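Phospholipase/Carboxylesterase (Dyadobacter fermentans, PDB 4H0C) probably hydrolyses carboxylic esters, perhaps including palmitoyl thioesters on proteins, as a member of the alpha/beta-hydrolase superfamily. Local coordinates at residues 117-122 against 178-183; 154-159 against 168-173; 79-84 against 111-116; 129-134 against 202-207. All blocks are in the same frame, centred on the assembly; numbering follows the deposited sequence.

In the fold
From the N terminus, contact 3 is the first to close, joining helix 77-94 to helix 109-120 across the intervening strand 102-107. Contact 1 opens at the C-terminal end of helix 109-120 and closes at 178-183, where helix 167-179 ends. Contact 4 opens at strand 127-131, inside that span, and closes on helix 198-206, beyond it, so contacts 1 and 4 cross. Contact 2, between strand 153-160 and helix 167-179, is a short local closure lying within the spans of both. Strands 127-131 and 153-160 are sheet neighbours, hydrogen-bonded between Ala130 and Phe155, and this seam joins contacts 2 and 4; Leu82 links contact 3 to contact 1 by packing on Tyr117 and Arg120.

Contact 1 of 4, residues 117-122 against 178-183; sequences YTTRNA and EDMNAA
The backbones of 117-122 and 178-183 come nearest at Ala122 and Met180, whose CA atoms are 7.7 Å apart, and one long side chain, that of Met180, bridges most of the space between them. In this residue, here selenomethionine, SE lies 3.5 Å from Thr119 CG2, and CE lies 3.5 Å from Ala122 CB. The chain is extended as far as the selenium and then bends at its last torsion (chi3 70°), which swings CE toward the alanine and within 3.6 Å of Thr119 O. A flexible, unbranched side chain suits this angled route, and a short alanine leaves room for its end. Thr119 divides its work, offering its methyl to the selenium while OG1 bonds back to Leu115 O in its own helix. In this alpha/beta-hydrolase fold the contact joins the C-terminal ends of helices 109-120 and 167-179. The second helix stops in a Schellman motif: Asn181, with positive phi (74°), is the C-prime residue, Asn181 N donates to Glu178 O at 2.9 Å, and Ala182 N donates to Leu177 O. Just past the end of helix 109-120, Asn121 ND2 turns back to Tyr117 O at 2.9 Å, lying above one face of the Tyr117 ring toward its rim.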
loop_
_atom_site.group_PDB
_atom_site.type_symbol
_atom_site.label_atom_id
_atom_site.label_comp_id
_atom_site.label_asym_id
_atom_site.label_seq_id
_atom_site.Cartn_x
_atom_site.Cartn_y
_atom_site.Cartn_z
ATOM N N TYR A 117 6.452 1.397 1.961
ATOM C CA TYR A 117 7.191 1.649 0.732
ATOM C C TYR A 117 7.135 3.111 0.298
ATOM O O TYR A 117 8.162 3.724 -0.022
ATOM C CB TYR A 117 6.727 0.754 -0.441
ATOM C CG TYR A 117 7.432 1.166 -1.712
ATOM C CD1 TYR A 117 8.714 0.698 -1.981
ATOM C CD2 TYR A 117 6.872 2.110 -2.593
ATOM C CE1 TYR A 117 9.401 1.107 -3.122
ATOM C CE2 TYR A 117 7.553 2.518 -3.733
ATOM C CZ TYR A 117 8.817 2.026 -3.985
ATOM O OH TYR A 117 9.514 2.423 -5.099
ATOM N N THR A 118 5.931 3.658 0.274
ATOM C CA THR A 118 5.766 5.007 -0.253
ATOM C C THR A 118 6.412 6.052 0.660
ATOM O O THR A 118 6.853 7.057 0.177
ATOM C CB THR A 118 4.311 5.365 -0.565
ATOM O OG1 THR A 118 3.526 5.147 0.599
ATOM C CG2 THR A 118 3.779 4.481 -1.706
ATOM N N THR A 119 6.448 5.797 1.970
ATOM C CA THR A 119 7.000 6.738 2.946
ATOM C C THR A 119 8.545 6.647 3.003
ATOM O O THR A 119 9.246 7.648 3.254
ATOM C CB THR A 119 6.292 6.561 4.298
ATOM O OG1 THR A 119 4.873 6.612 4.062
ATOM C CG2 THR A 119 6.642 7.701 5.272
ATOM N N ARG A 120 9.090 5.471 2.701
ATOM C CA ARG A 120 10.555 5.376 2.519
ATOM C C ARG A 120 11.005 6.025 1.221
ATOM O O ARG A 120 12.197 6.332 1.060
ATOM C CB ARG A 120 10.989 3.903 2.540
ATOM C CG ARG A 120 10.918 3.279 3.928
ATOM C CD ARG A 120 11.559 1.910 3.909
ATOM N NE ARG A 120 11.382 1.219 5.180
ATOM C CZ ARG A 120 12.243 0.336 5.681
ATOM N NH1 ARG A 120 13.388 0.080 5.044
ATOM N NH2 ARG A 120 11.973 -0.258 6.829
ATOM N N ASN A 121 10.059 6.209 0.290
ATOM C CA ASN A 121 10.356 6.661 -1.069
ATOM C C ASN A 121 9.388 7.743 -1.488
ATOM O O ASN A 121 8.735 7.622 -2.521
ATOM C CB ASN A 121 10.275 5.474 -2.042
ATOM C CG ASN A 121 11.293 4.400 -1.713
ATOM O OD1 ASN A 121 12.481 4.548 -2.022
ATOM N ND2 ASN A 121 10.848 3.325 -1.074
ATOM N N ALA A 122 9.230 8.756 -0.635
ATOM C CA ALA A 122 8.171 9.763 -0.835
ATOM C C ALA A 122 8.524 10.669 -1.995
ATOM O O ALA A 122 9.645 11.129 -2.099
ATOM C CB ALA A 122 7.914 10.564 0.433
ATOM N N GLU A 178 1.662 13.513 7.100
ATOM C CA GLU A 178 1.399 14.964 7.023
ATOM C C GLU A 178 2.683 15.786 7.107
ATOM O O GLU A 178 2.884 16.711 6.314
ATOM C CB GLU A 178 0.384 15.392 8.075
ATOM C CG GLU A 178 -1.032 14.934 7.716
ATOM C CD GLU A 178 -2.098 15.422 8.678
ATOM O OE1 GLU A 178 -1.789 15.642 9.865
ATOM O OE2 GLU A 178 -3.263 15.585 8.231
ATOM N N ASP A 179 3.583 15.395 8.004
ATOM C CA ASP A 179 4.914 16.024 8.080
ATOM C C ASP A 179 5.706 15.950 6.778
ATOM O O ASP A 179 6.476 16.863 6.456
ATOM C CB ASP A 179 5.717 15.462 9.263
ATOM C CG ASP A 179 5.288 16.070 10.594
ATOM O OD1 ASP A 179 4.545 17.095 10.601
ATOM O OD2 ASP A 179 5.689 15.517 11.638
HETATM N N MSE A 180 5.486 14.881 6.013
HETATM C CA MSE A 180 6.164 14.699 4.736
HETATM C C MSE A 180 5.356 15.232 3.569
HETATM O O MSE A 180 5.651 14.935 2.407
HETATM C CB MSE A 180 6.541 13.243 4.560
HETATM C CG MSE A 180 7.517 12.798 5.644
HETATM SE SE MSE A 180 7.890 10.977 5.403
HETATM C CE MSE A 180 8.942 11.157 3.744
ATOM N N ASN A 181 4.348 16.049 3.891
ATOM C CA ASN A 181 3.619 16.830 2.889
ATOM C C ASN A 181 2.661 16.013 2.022
ATOM O O ASN A 181 2.323 16.432 0.919
ATOM C CB ASN A 181 4.563 17.695 2.015
ATOM C CG ASN A 181 3.829 18.822 1.267
ATOM O OD1 ASN A 181 2.798 19.360 1.737
ATOM N ND2 ASN A 181 4.361 19.190 0.109
ATOM N N ALA A 182 2.185 14.876 2.520
ATOM C CA ALA A 182 1.038 14.232 1.877
ATOM C C ALA A 182 -0.225 15.059 2.150
ATOM O O ALA A 182 -0.301 15.781 3.160
ATOM C CB ALA A 182 0.873 12.811 2.400
ATOM N N ALA A 183 -1.213 14.946 1.262
ATOM C CA ALA A 183 -2.582 15.469 1.533
ATOM C C ALA A 183 -3.409 14.306 2.101
ATOM O O ALA A 183 -3.935 13.483 1.354
ATOM C CB ALA A 183 -3.203 16.058 0.255
#

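Contact 2 of 4, residues 154-159 against 168-173; sequences VFISTG and SRVQES
Val170 meets Ile156 and Thr158 across the contact; on another side of the same helix the flat guanidinium of Arg169 takes Glu172 OE1 at its edge, in plane. In this salt bridge Arg169 NE lies 2.8 Å from Glu172 OE1 and meets that oxygen nearly along its C-O bond. NH1 of the same group reaches Leu135 O and Gly137 O. Val170 faces the strand, and its two methyls share the task: CG1, anti to the backbone N (chi1 169°), packs 4.0 Å from Ile156 CD1, while CG2 lies 3.6 Å from Thr158 CG2. Helix 167-179 here runs nearly antiparallel to strand 153-160 (168° between the short segments, axes 9.2 Å apart), as expected of the helix in a beta-alpha-beta crossover, which strand 183-190 completes. Exchanging Val170 for a glycine would probably open a gap beneath Ile156 and Thr158, since both of the methyls they rest on are lost. Ile156 CD1 also reaches Ser173 CB at 4.0 Å. Serine fits this buried place because its hydroxyl is satisfied: Ser173 OG donates to Arg169 O at 2.8 Å, on the face of that carbonyl opposite to Ser173 N, and it also bonds Leu135 N. Thr158 touches the putative Ser-His-Asp triad.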
loop_
_atom_site.group_PDB
_atom_site.type_symbol
_atom_site.label_atom_id
_atom_site.label_comp_id
_atom_site.label_asym_id
_atom_site.label_seq_id
_atom_site.Cartn_x
_atom_site.Cartn_y
_atom_site.Cartn_z
ATOM N N VAL A 154 -3.595 10.902 -0.012
ATOM C CA VAL A 154 -3.465 9.624 0.678
ATOM C C VAL A 154 -4.742 9.375 1.461
ATOM O O VAL A 154 -5.223 10.263 2.161
ATOM C CB VAL A 154 -2.265 9.608 1.670
ATOM C CG1 VAL A 154 -2.168 8.281 2.415
ATOM C CG2 VAL A 154 -0.952 9.915 0.958
ATOM N N PHE A 155 -5.305 8.177 1.311
ATOM C CA PHE A 155 -6.438 7.729 2.128
ATOM C C PHE A 155 -5.959 6.627 3.048
ATOM O O PHE A 155 -5.377 5.651 2.601
ATOM C CB PHE A 155 -7.575 7.210 1.257
ATOM C CG PHE A 155 -8.740 6.668 2.047
ATOM C CD1 PHE A 155 -9.694 7.542 2.597
ATOM C CD2 PHE A 155 -8.873 5.296 2.293
ATOM C CE1 PHE A 155 -10.771 7.052 3.347
ATOM C CE2 PHE A 155 -9.956 4.805 3.032
ATOM C CZ PHE A 155 -10.898 5.685 3.562
ATOM N N ILE A 156 -6.178 6.803 4.342
ATOM C CA ILE A 156 -5.807 5.799 5.326
ATOM C C ILE A 156 -7.001 5.546 6.237
ATOM O O ILE A 156 -7.605 6.470 6.774
ATOM C CB ILE A 156 -4.511 6.179 6.108
ATOM C CG1 ILE A 156 -4.073 5.063 7.069
ATOM C CG2 ILE A 156 -4.661 7.511 6.831
ATOM C CD1 ILE A 156 -2.704 5.305 7.705
ATOM N N SER A 157 -7.359 4.280 6.378
ATOM C CA SER A 157 -8.487 3.926 7.235
ATOM C C SER A 157 -8.147 2.792 8.169
ATOM O O SER A 157 -7.169 2.080 7.977
ATOM C CB SER A 157 -9.664 3.507 6.379
ATOM O OG SER A 157 -9.306 2.376 5.618
ATOM N N THR A 158 -8.965 2.655 9.199
ATOM C CA THR A 158 -8.996 1.465 10.030
ATOM C C THR A 158 -10.338 1.394 10.748
ATOM O O THR A 158 -11.150 2.340 10.696
ATOM C CB THR A 158 -7.803 1.387 11.023
ATOM O OG1 THR A 158 -7.749 0.070 11.607
ATOM C CG2 THR A 158 -7.896 2.464 12.121
ATOM N N GLY A 159 -10.577 0.280 11.415
ATOM C CA GLY A 159 -11.746 0.180 12.263
ATOM C C GLY A 159 -11.340 0.438 13.708
ATOM O O GLY A 159 -10.142 0.472 14.049
ATOM N N SER A 168 -3.998 4.033 17.440
ATOM C CA SER A 168 -2.790 4.802 17.757
ATOM C C SER A 168 -1.748 4.781 16.636
ATOM O O SER A 168 -1.141 5.799 16.357
ATOM C CB SER A 168 -2.152 4.337 19.072
ATOM O OG SER A 168 -1.721 2.990 18.980
ATOM N N ARG A 169 -1.536 3.624 16.008
ATOM C CA ARG A 169 -0.553 3.522 14.914
ATOM C C ARG A 169 -1.035 4.193 13.626
ATOM O O ARG A 169 -0.248 4.795 12.907
ATOM C CB ARG A 169 -0.114 2.066 14.665
ATOM C CG ARG A 169 0.872 1.860 13.503
ATOM C CD ARG A 169 2.116 2.759 13.545
ATOM N NE ARG A 169 2.960 2.489 14.718
ATOM C CZ ARG A 169 3.907 1.557 14.799
ATOM N NH1 ARG A 169 4.203 0.784 13.748
ATOM N NH2 ARG A 169 4.590 1.415 15.947
ATOM N N VAL A 170 -2.330 4.131 13.344
ATOM C CA VAL A 170 -2.864 4.892 12.208
ATOM C C VAL A 170 -2.647 6.406 12.431
ATOM O O VAL A 170 -2.178 7.112 11.518
ATOM C CB VAL A 170 -4.350 4.549 11.943
ATOM C CG1 VAL A 170 -4.982 5.516 10.941
ATOM C CG2 VAL A 170 -4.450 3.121 11.434
ATOM N N GLN A 171 -2.946 6.886 13.644
ATOM C CA GLN A 171 -2.702 8.311 14.021
ATOM C C GLN A 171 -1.233 8.706 13.837
ATOM O O GLN A 171 -0.929 9.745 13.216
ATOM C CB GLN A 171 -3.192 8.599 15.449
ATOM C CG GLN A 171 -4.699 8.484 15.579
ATOM C CD GLN A 171 -5.231 8.499 17.012
ATOM O OE1 GLN A 171 -4.592 8.020 17.968
ATOM N NE2 GLN A 171 -6.433 9.029 17.162
ATOM N N GLU A 172 -0.330 7.860 14.324
ATOM C CA GLU A 172 1.116 8.086 14.183
ATOM C C GLU A 172 1.508 8.163 12.729
ATOM O O GLU A 172 2.326 9.017 12.350
ATOM C CB GLU A 172 1.941 6.982 14.857
ATOM C CG GLU A 172 1.785 6.923 16.351
ATOM C CD GLU A 172 2.461 5.719 16.990
ATOM O OE1 GLU A 172 2.271 4.567 16.528
ATOM O OE2 GLU A 172 3.183 5.928 17.981
ATOM N N SER A 173 0.941 7.252 11.925
ATOM C CA SER A 173 1.211 7.188 10.479
ATOM C C SER A 173 0.739 8.462 9.801
ATOM O O SER A 173 1.460 9.041 8.968
ATOM C CB SER A 173 0.562 5.935 9.838
ATOM O OG SER A 173 1.091 4.754 10.426
#

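Contact 3 of 4, residues 79-84 against 111-116; sequences DSALAL and ACLTLE
Apolar packing between Leu82, Ala81 and Leu113 carries this contact. Leu113 CD1 is the central atom, 3.7 Å from Leu82 CD2 and 4.0 Å from Ala81 CB, and Leu113 CD2 also stands 4.0 Å from Ala81 CB, so the alanine methyl faces both branches of the leucine. The chi1 of Leu113 (-177°) sets CG opposite the backbone N, which carries its two methyls nearer to helix 77-94; the side chains of Leu82 and Leu113 pass each other in opposite directions. The small Ala81 lets the fork of Leu113 come close, while the longer Leu82 fills the space beside it. These residues join helix 77-94 to helix 109-120, the helix that follows the probable nucleophile elbow of the alpha/beta-hydrolase fold, and the side chain of Leu113 touches that elbow. The axes of the short segments are 10.4 Å apart and cross at -71°, so the helices meet over a small patch.

The second kind of contact is between an aliphatic side chain and the carbon stem of a charged one. Leu82 CD2 lies 4.2 Å from Glu116 CG, and the acid's polar end is held by its own partners: OE2 forms a salt bridge with Arg120 NE, and OE1 accepts from Tyr145 OH and Ile136 N. A glutamate can therefore sit buried here, its methylenes packed against leucine and its carboxylate engaged.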
loop_
_atom_site.group_PDB
_atom_site.type_symbol
_atom_site.label_atom_id
_atom_site.label_comp_id
_atom_site.label_asym_id
_atom_site.label_seq_id
_atom_site.Cartn_x
_atom_site.Cartn_y
_atom_site.Cartn_z
ATOM N N ASP A 79 12.405 -6.369 3.752
ATOM C CA ASP A 79 13.290 -5.724 2.786
ATOM C C ASP A 79 13.063 -6.318 1.415
ATOM O O ASP A 79 13.042 -5.592 0.419
ATOM C CB ASP A 79 14.755 -5.881 3.178
ATOM C CG ASP A 79 15.188 -4.883 4.224
ATOM O OD1 ASP A 79 14.461 -3.877 4.438
ATOM O OD2 ASP A 79 16.273 -5.102 4.829
ATOM N N SER A 80 12.873 -7.640 1.367
ATOM C CA SER A 80 12.601 -8.306 0.095
ATOM C C SER A 80 11.273 -7.827 -0.493
ATOM O O SER A 80 11.163 -7.610 -1.707
ATOM C CB SER A 80 12.590 -9.827 0.261
ATOM O OG SER A 80 12.640 -10.438 -1.018
ATOM N N ALA A 81 10.264 -7.685 0.362
ATOM C CA ALA A 81 8.949 -7.163 -0.082
ATOM C C ALA A 81 9.099 -5.736 -0.643
ATOM O O ALA A 81 8.580 -5.421 -1.741
ATOM C CB ALA A 81 7.933 -7.230 1.057
ATOM N N LEU A 82 9.842 -4.884 0.074
ATOM C CA LEU A 82 10.052 -3.488 -0.361
ATOM C C LEU A 82 10.803 -3.453 -1.684
ATOM O O LEU A 82 10.478 -2.655 -2.564
ATOM C CB LEU A 82 10.810 -2.680 0.705
ATOM C CG LEU A 82 10.022 -2.459 2.010
ATOM C CD1 LEU A 82 10.958 -2.019 3.135
ATOM C CD2 LEU A 82 8.915 -1.431 1.790
ATOM N N ALA A 83 11.800 -4.333 -1.824
ATOM C CA ALA A 83 12.535 -4.445 -3.091
ATOM C C ALA A 83 11.622 -4.770 -4.274
ATOM O O ALA A 83 11.761 -4.182 -5.360
ATOM C CB ALA A 83 13.664 -5.471 -2.988
ATOM N N LEU A 84 10.699 -5.695 -4.074
ATOM C CA LEU A 84 9.794 -6.117 -5.153
ATOM C C LEU A 84 8.849 -4.976 -5.559
ATOM O O LEU A 84 8.616 -4.743 -6.760
ATOM C CB LEU A 84 9.025 -7.391 -4.743
ATOM C CG LEU A 84 8.015 -7.971 -5.775
ATOM C CD1 LEU A 84 8.633 -8.246 -7.136
ATOM C CD2 LEU A 84 7.329 -9.226 -5.262
ATOM N N ALA A 111 -1.682 -2.922 2.886
ATOM C CA ALA A 111 -1.777 -1.467 3.189
ATOM C C ALA A 111 -0.545 -1.026 3.988
ATOM O O ALA A 111 0.008 0.030 3.737
ATOM C CB ALA A 111 -3.052 -1.163 3.961
ATOM N N CYS A 112 -0.114 -1.853 4.945
ATOM C CA CYS A 112 1.093 -1.552 5.707
ATOM C C CYS A 112 2.305 -1.475 4.782
ATOM O O CYS A 112 3.115 -0.557 4.889
ATOM C CB CYS A 112 1.331 -2.623 6.770
ATOM S SG CYS A 112 -0.007 -2.692 7.964
ATOM N N LEU A 113 2.434 -2.454 3.893
ATOM C CA LEU A 113 3.523 -2.460 2.923
ATOM C C LEU A 113 3.447 -1.236 1.992
ATOM O O LEU A 113 4.484 -0.625 1.662
ATOM C CB LEU A 113 3.517 -3.751 2.119
ATOM C CG LEU A 113 4.672 -3.886 1.113
ATOM C CD1 LEU A 113 6.062 -3.786 1.754
ATOM C CD2 LEU A 113 4.518 -5.204 0.348
ATOM N N THR A 114 2.226 -0.879 1.585
ATOM C CA THR A 114 2.001 0.291 0.747
ATOM C C THR A 114 2.541 1.544 1.443
ATOM O O THR A 114 3.264 2.332 0.829
ATOM C CB THR A 114 0.501 0.497 0.431
ATOM O OG1 THR A 114 0.040 -0.536 -0.444
ATOM C CG2 THR A 114 0.260 1.883 -0.197
ATOM N N LEU A 115 2.151 1.741 2.705
ATOM C CA LEU A 115 2.552 2.939 3.459
ATOM C C LEU A 115 4.060 2.930 3.691
ATOM O O LEU A 115 4.716 3.954 3.538
ATOM C CB LEU A 115 1.827 3.005 4.792
ATOM C CG LEU A 115 0.338 3.347 4.644
ATOM C CD1 LEU A 115 -0.301 3.193 6.008
ATOM C CD2 LEU A 115 0.119 4.775 4.105
ATOM N N GLU A 116 4.612 1.764 4.032
ATOM C CA GLU A 116 6.034 1.670 4.345
ATOM C C GLU A 116 6.863 1.952 3.100
ATOM O O GLU A 116 7.838 2.708 3.153
ATOM C CB GLU A 116 6.379 0.296 4.938
ATOM C CG GLU A 116 7.793 0.170 5.519
ATOM C CD GLU A 116 8.091 1.106 6.691
ATOM O OE1 GLU A 116 7.141 1.539 7.406
ATOM O OE2 GLU A 116 9.303 1.381 6.911
#

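Contact 4 of 4, residues 129-134 against 202-207; sequences IAFTGG and QLVNNT
Val204 packs most closely against Ile129, the two side chains meeting tip to tip, with Ile129 CD1 only 3.5 Å from Val204 CG1, tighter than usual for two carbons. Ile129 CG1 lies 3.8 Å from the same methyl, and its other branch, CG2, is 3.9 Å from Val204 CG2. The branching of both residues suits this place, because each presents two carbon arms to the other. Val204 CG1 lies opposite the backbone N (chi1 165°), which places it against Ile129 while CG2 is turned to Phe131. The ring adds a third surface: Phe131 CE1 comes within 3.8 Å of Val204 CG2, approached obliquely, while one ring face carries Ile129 CG2 toward the rim, 3.4 Å above the plane. In the alpha/beta-hydrolase fold this is where helix 198-206 packs on strand 127-131 of the central sheet, and Phe155 of the neighbouring strand also touches Val204. Replacing Val204 with an alanine would remove CG1 and CG2, and is likely to leave a gap facing the helix, beside Ile129 CD1 and Phe131 CE1.

The solvent side of 202-207 is different in character: Gln202, Asn206 and Thr207 are exposed, and Thr207 OG1 turns back to bond Leu203 O at 2.7 Å. Asn205, partly exposed, bonds the main chain at Val44 O and Lys46 N. Between the two segments the chemistry is wholly apolar, which implies that fit and burial, rather than directional bonds, hold the helix to the strand here.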
loop_
_atom_site.group_PDB
_atom_site.type_symbol
_atom_site.label_atom_id
_atom_site.label_comp_id
_atom_site.label_asym_id
_atom_site.label_seq_id
_atom_site.Cartn_x
_atom_site.Cartn_y
_atom_site.Cartn_z
ATOM N N ILE A 129 -3.708 4.573 -1.458
ATOM C CA ILE A 129 -4.886 4.077 -0.742
ATOM C C ILE A 129 -4.471 2.958 0.202
ATOM O O ILE A 129 -4.012 1.887 -0.235
ATOM C CB ILE A 129 -5.922 3.554 -1.749
ATOM C CG1 ILE A 129 -6.316 4.649 -2.752
ATOM C CG2 ILE A 129 -7.129 3.019 -1.001
ATOM C CD1 ILE A 129 -6.795 4.069 -4.073
ATOM N N ALA A 130 -4.596 3.206 1.503
ATOM C CA ALA A 130 -4.199 2.241 2.522
ATOM C C ALA A 130 -5.403 1.817 3.340
ATOM O O ALA A 130 -5.746 2.443 4.367
ATOM C CB ALA A 130 -3.105 2.819 3.411
ATOM N N PHE A 131 -6.090 0.774 2.864
ATOM C CA PHE A 131 -7.256 0.233 3.580
ATOM C C PHE A 131 -6.773 -0.581 4.771
ATOM O O PHE A 131 -6.249 -1.685 4.603
ATOM C CB PHE A 131 -8.108 -0.689 2.689
ATOM C CG PHE A 131 -8.764 -0.010 1.510
ATOM C CD1 PHE A 131 -9.686 1.023 1.686
ATOM C CD2 PHE A 131 -8.500 -0.460 0.204
ATOM C CE1 PHE A 131 -10.312 1.608 0.586
ATOM C CE2 PHE A 131 -9.128 0.111 -0.889
ATOM C CZ PHE A 131 -10.035 1.160 -0.704
ATOM N N THR A 132 -6.990 -0.045 5.972
ATOM C CA THR A 132 -6.641 -0.715 7.244
ATOM C C THR A 132 -5.163 -1.089 7.346
ATOM O O THR A 132 -4.780 -2.278 7.349
ATOM C CB THR A 132 -7.549 -1.913 7.526
ATOM O OG1 THR A 132 -8.911 -1.510 7.305
ATOM C CG2 THR A 132 -7.398 -2.403 9.017
ATOM N N GLY A 133 -4.326 -0.068 7.425
ATOM C CA GLY A 133 -2.903 -0.291 7.577
ATOM C C GLY A 133 -2.213 0.873 8.263
ATOM O O GLY A 133 -2.791 1.952 8.441
ATOM N N GLY A 134 -0.964 0.636 8.637
ATOM C CA GLY A 134 -0.110 1.646 9.248
ATOM C C GLY A 134 1.350 1.409 8.894
ATOM O O GLY A 134 1.723 0.361 8.344
ATOM N N GLN A 202 -16.524 3.958 -1.970
ATOM C CA GLN A 202 -17.137 5.162 -2.550
ATOM C C GLN A 202 -16.272 6.378 -2.271
ATOM O O GLN A 202 -16.103 7.246 -3.140
ATOM C CB GLN A 202 -18.503 5.475 -1.941
ATOM C CG GLN A 202 -19.597 4.436 -2.073
ATOM C CD GLN A 202 -20.922 4.959 -1.522
ATOM O OE1 GLN A 202 -21.442 4.452 -0.520
ATOM N NE2 GLN A 202 -21.465 6.000 -2.168
ATOM N N LEU A 203 -15.780 6.468 -1.034
ATOM C CA LEU A 203 -14.998 7.622 -0.635
ATOM C C LEU A 203 -13.719 7.708 -1.445
ATOM O O LEU A 203 -13.352 8.792 -1.915
ATOM C CB LEU A 203 -14.712 7.620 0.864
ATOM C CG LEU A 203 -14.049 8.890 1.399
ATOM C CD1 LEU A 203 -14.762 10.162 0.938
ATOM C CD2 LEU A 203 -13.995 8.778 2.918
ATOM N N VAL A 204 -13.058 6.567 -1.633
ATOM C CA VAL A 204 -11.833 6.544 -2.431
ATOM C C VAL A 204 -12.152 6.928 -3.885
ATOM O O VAL A 204 -11.402 7.679 -4.528
ATOM C CB VAL A 204 -11.108 5.186 -2.316
ATOM C CG1 VAL A 204 -10.071 5.039 -3.411
ATOM C CG2 VAL A 204 -10.437 5.091 -0.945
ATOM N N ASN A 205 -13.268 6.429 -4.404
ATOM C CA ASN A 205 -13.630 6.732 -5.800
ATOM C C ASN A 205 -13.922 8.201 -6.047
ATOM O O ASN A 205 -13.649 8.704 -7.133
ATOM C CB ASN A 205 -14.827 5.884 -6.240
ATOM C CG ASN A 205 -14.461 4.434 -6.475
ATOM O OD1 ASN A 205 -13.282 4.081 -6.620
ATOM N ND2 ASN A 205 -15.475 3.582 -6.528
ATOM N N ASN A 206 -14.460 8.878 -5.031
ATOM C CA ASN A 206 -14.826 10.298 -5.124
ATOM C C ASN A 206 -13.712 11.264 -4.734
ATOM O O ASN A 206 -13.874 12.482 -4.855
ATOM C CB ASN A 206 -16.070 10.584 -4.286
ATOM C CG ASN A 206 -17.296 9.883 -4.818
ATOM O OD1 ASN A 206 -17.553 9.860 -6.024
ATOM N ND2 ASN A 206 -18.068 9.311 -3.917
ATOM N N THR A 207 -12.581 10.717 -4.286
ATOM C CA THR A 207 -11.453 11.532 -3.841
ATOM C C THR A 207 -10.179 11.126 -4.569
ATOM O O THR A 207 -9.852 11.693 -5.620
ATOM C CB THR A 207 -11.281 11.498 -2.299
ATOM O OG1 THR A 207 -11.060 10.150 -1.844
ATOM C CG2 THR A 207 -12.537 12.077 -1.603
#